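Local coordinates for leucine-rich repeat protein (Bacteroides thetaiotaomicron, PDB 4ECN) that is of unknown function but, as an extracellular leucine-rich repeat protein with DUF4458 domains, probably binds other proteins, at residues A[265-270]-A[307-312]. Residues are numbered along the deposited sequence; the frame is centred on the assembly and turned at random.
Sequences AEYIKD and ELDMWG
Y267 and D309 make the polar part of this contact. The tyrosine OH donates a hydrogen bond to D309 OD1 at 2.7 Å. The hydroxyl comes almost head-on to the C-O bond of the carboxylate, and OD1 stays close to the plane of the ring, at its edge. The ring and carboxylate planes are 74° apart. With chi1 at 80°, CG is held between N and C of its own backbone, which swings the ring out from the first turn of helix 266-280 to the 3-10 segment 308-310. One ring face is covered, toward its rim, by I268 CG1 of the same turn.

The apolar part lies beside this bond. I268 CD1 packs on L308 CG at 3.8 Å, and I268 CG2 touches L308 CD2 at the same distance. The two side chains meet at about a right angle. Both also touch T236 of strand 230-238. The extended chi1 of L308 (175°) carries CG and CD2 to I268, while CD1 lies over the rim of the W311 ring.

Backbone bonds shape both pieces. K269 N bonds to A265 O, the N-cap residue, and M310 N to E307 O at 2.7 Å. D270 forms a salt bridge with R324, in the loop before strand 325-329, and E307 pairs with R240.

A phenylalanine at Y267 would probably keep the ring packing but leave D309 OD1 without its hydroxyl donor. The contact ties the start of the leucine-rich repeat region together where it abuts strand 230-238 of the second DUF4458 region. One directed hydrogen bond joins the partly exposed Y267 and D309, while the buried I268 and L308 meet through aliphatic carbons alone.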
ATOM      1  N   ALA A 265     -22.528  22.687 -14.073  1.00 49.40           N
ATOM      2  CA  ALA A 265     -22.291  21.352 -14.616  1.00 49.38           C
ATOM      3  C   ALA A 265     -21.800  20.379 -13.525  1.00 54.84           C
ATOM      4  O   ALA A 265     -21.050  20.750 -12.612  1.00 53.78           O
ATOM      5  CB  ALA A 265     -21.299  21.404 -15.757  1.00 49.71           C
ATOM      6  N   GLU A 266     -22.242  19.125 -13.652  1.00 52.47           N
ATOM      7  CA  GLU A 266     -21.953  18.017 -12.761  1.00 51.82           C
ATOM      8  C   GLU A 266     -20.460  17.822 -12.565  1.00 55.54           C
ATOM      9  O   GLU A 266     -20.051  17.532 -11.435  1.00 55.94           O
ATOM     10  CB  GLU A 266     -22.586  16.737 -13.302  1.00 53.61           C
ATOM     11  CG  GLU A 266     -24.095  16.711 -13.109  1.00 62.87           C
ATOM     12  CD  GLU A 266     -24.513  16.560 -11.659  1.00 81.54           C
ATOM     13  OE1 GLU A 266     -24.325  15.451 -11.100  1.00 74.15           O
ATOM     14  OE2 GLU A 266     -25.024  17.549 -11.082  1.00 71.70           O
ATOM     15  N   TYR A 267     -19.635  18.039 -13.616  1.00 50.94           N
ATOM     16  CA  TYR A 267     -18.185  17.871 -13.459  1.00 49.01           C
ATOM     17  C   TYR A 267     -17.635  18.996 -12.589  1.00 52.25           C
ATOM     18  O   TYR A 267     -16.740  18.734 -11.790  1.00 51.33           O
ATOM     19  CB  TYR A 267     -17.449  17.781 -14.799  1.00 49.56           C
ATOM     20  CG  TYR A 267     -17.180  19.083 -15.519  1.00 50.99           C
ATOM     21  CD1 TYR A 267     -15.976  19.764 -15.342  1.00 52.57           C
ATOM     22  CD2 TYR A 267     -18.066  19.566 -16.478  1.00 52.06           C
ATOM     23  CE1 TYR A 267     -15.677  20.915 -16.073  1.00 53.58           C
ATOM     24  CE2 TYR A 267     -17.786  20.726 -17.206  1.00 52.75           C
ATOM     25  CZ  TYR A 267     -16.594  21.407 -16.991  1.00 57.75           C
ATOM     26  OH  TYR A 267     -16.328  22.565 -17.687  1.00 53.34           O
ATOM     27  N   ILE A 268     -18.220  20.222 -12.687  1.00 48.62           N
ATOM     28  CA  ILE A 268     -17.828  21.369 -11.856  1.00 46.45           C
ATOM     29  C   ILE A 268     -18.275  21.104 -10.424  1.00 51.18           C
ATOM     30  O   ILE A 268     -17.541  21.448  -9.497  1.00 51.81           O
ATOM     31  CB  ILE A 268     -18.373  22.707 -12.394  1.00 47.84           C
ATOM     32  CG1 ILE A 268     -17.774  23.047 -13.799  1.00 46.67           C
ATOM     33  CG2 ILE A 268     -18.177  23.838 -11.378  1.00 45.85           C
ATOM     34  CD1 ILE A 268     -16.248  23.467 -13.892  1.00 39.43           C
ATOM     35  N   LYS A 269     -19.449  20.455 -10.242  1.00 46.36           N
ATOM     36  CA  LYS A 269     -19.943  20.098  -8.916  1.00 45.26           C
ATOM     37  C   LYS A 269     -18.967  19.111  -8.272  1.00 50.96           C
ATOM     38  O   LYS A 269     -18.603  19.281  -7.108  1.00 51.46           O
ATOM     39  CB  LYS A 269     -21.360  19.533  -8.986  1.00 47.70           C
ATOM     40  CG  LYS A 269     -22.464  20.564  -9.226  1.00 56.88           C
ATOM     41  CD  LYS A 269     -23.827  19.928  -8.915  1.00 66.17           C
ATOM     42  CE  LYS A 269     -24.959  20.911  -8.784  1.00 77.13           C
ATOM     43  NZ  LYS A 269     -26.093  20.329  -8.010  1.00 86.86           N
ATOM     44  N   ASP A 270     -18.469  18.141  -9.068  1.00 48.34           N
ATOM     45  CA  ASP A 270     -17.451  17.166  -8.671  1.00 47.35           C
ATOM     46  C   ASP A 270     -16.152  17.836  -8.195  1.00 50.45           C
ATOM     47  O   ASP A 270     -15.589  17.438  -7.178  1.00 50.22           O
ATOM     48  CB  ASP A 270     -17.116  16.233  -9.848  1.00 49.00           C
ATOM     49  CG  ASP A 270     -18.102  15.127 -10.174  1.00 60.79           C
ATOM     50  OD1 ASP A 270     -19.262  15.204  -9.710  1.00 64.00           O
ATOM     51  OD2 ASP A 270     -17.715  14.190 -10.912  1.00 62.52           O
ATOM     52  N   GLU A 307      -7.055  27.356 -12.688  1.00 48.38           N
ATOM     53  CA  GLU A 307      -8.371  27.464 -13.304  1.00 48.63           C
ATOM     54  C   GLU A 307      -9.267  26.308 -12.887  1.00 53.07           C
ATOM     55  O   GLU A 307      -8.845  25.155 -12.985  1.00 51.39           O
ATOM     56  CB  GLU A 307      -8.221  27.476 -14.829  1.00 50.39           C
ATOM     57  CG  GLU A 307      -9.538  27.675 -15.556  1.00 63.02           C
ATOM     58  CD  GLU A 307      -9.530  27.349 -17.031  1.00 89.60           C
ATOM     59  OE1 GLU A 307      -8.506  26.837 -17.544  1.00 53.16           O
ATOM     60  OE2 GLU A 307     -10.587  27.564 -17.666  1.00105.70           O
ATOM     61  N   LEU A 308     -10.514  26.635 -12.460  1.00 50.74           N
ATOM     62  CA  LEU A 308     -11.579  25.733 -12.017  1.00 50.74           C
ATOM     63  C   LEU A 308     -11.725  24.510 -12.922  1.00 55.99           C
ATOM     64  O   LEU A 308     -11.856  23.382 -12.425  1.00 56.35           O
ATOM     65  CB  LEU A 308     -12.912  26.488 -11.972  1.00 51.39           C
ATOM     66  CG  LEU A 308     -14.166  25.659 -11.634  1.00 56.76           C
ATOM     67  CD1 LEU A 308     -14.069  25.009 -10.254  1.00 55.61           C
ATOM     68  CD2 LEU A 308     -15.426  26.496 -11.750  1.00 61.16           C
ATOM     69  N   ASP A 309     -11.681  24.730 -14.233  1.00 52.60           N
ATOM     70  CA  ASP A 309     -11.798  23.690 -15.233  1.00 53.01           C
ATOM     71  C   ASP A 309     -10.691  22.631 -15.114  1.00 57.41           C
ATOM     72  O   ASP A 309     -10.848  21.520 -15.633  1.00 58.16           O
ATOM     73  CB  ASP A 309     -11.745  24.323 -16.617  1.00 56.34           C
ATOM     74  CG  ASP A 309     -12.607  23.590 -17.615  1.00 78.83           C
ATOM     75  OD1 ASP A 309     -13.823  23.418 -17.339  1.00 80.99           O
ATOM     76  OD2 ASP A 309     -12.081  23.211 -18.689  1.00 89.47           O
HETATM   77  N   MSE A 310      -9.586  22.957 -14.415  1.00 52.49           N
HETATM   78  CA  MSE A 310      -8.437  22.059 -14.241  1.00 50.15           C
HETATM   79  C   MSE A 310      -8.416  21.347 -12.885  1.00 52.63           C
HETATM   80  O   MSE A 310      -7.519  20.522 -12.660  1.00 52.47           O
HETATM   81  CB  MSE A 310      -7.120  22.849 -14.390  1.00 51.56           C
HETATM   82  CG  MSE A 310      -6.858  23.348 -15.802  1.00 58.61           C
HETATM   83 SE   MSE A 310      -6.944  21.895 -17.072  0.75 66.19          SE
HETATM   84  CE  MSE A 310      -8.608  22.387 -18.057  1.00 63.43           C
ATOM     85  N   TRP A 311      -9.388  21.638 -11.995  1.00 46.77           N
ATOM     86  CA  TRP A 311      -9.426  21.081 -10.647  1.00 45.32           C
ATOM     87  C   TRP A 311      -9.560  19.550 -10.629  1.00 47.64           C
ATOM     88  O   TRP A 311      -9.195  18.960  -9.618  1.00 47.02           O
ATOM     89  CB  TRP A 311     -10.550  21.705  -9.822  1.00 44.31           C
ATOM     90  CG  TRP A 311     -10.259  23.095  -9.337  1.00 45.07           C
ATOM     91  CD1 TRP A 311      -9.325  23.963  -9.825  1.00 47.83           C
ATOM     92  CD2 TRP A 311     -10.997  23.815  -8.353  1.00 45.21           C
ATOM     93  NE1 TRP A 311      -9.425  25.175  -9.188  1.00 47.16           N
ATOM     94  CE2 TRP A 311     -10.444  25.115  -8.281  1.00 48.75           C
ATOM     95  CE3 TRP A 311     -12.121  23.511  -7.557  1.00 46.46           C
ATOM     96  CZ2 TRP A 311     -10.940  26.089  -7.415  1.00 48.11           C
ATOM     97  CZ3 TRP A 311     -12.619  24.485  -6.708  1.00 47.55           C
ATOM     98  CH2 TRP A 311     -12.034  25.755  -6.647  1.00 48.26           C
ATOM     99  N   GLY A 312      -9.983  18.930 -11.731  1.00 44.64           N
ATOM    100  CA  GLY A 312     -10.053  17.474 -11.851  1.00 45.22           C
ATOM    101  C   GLY A 312      -8.705  16.812 -12.087  1.00 51.71           C
ATOM    102  O   GLY A 312      -8.567  15.597 -11.911  1.00 52.58           O
TER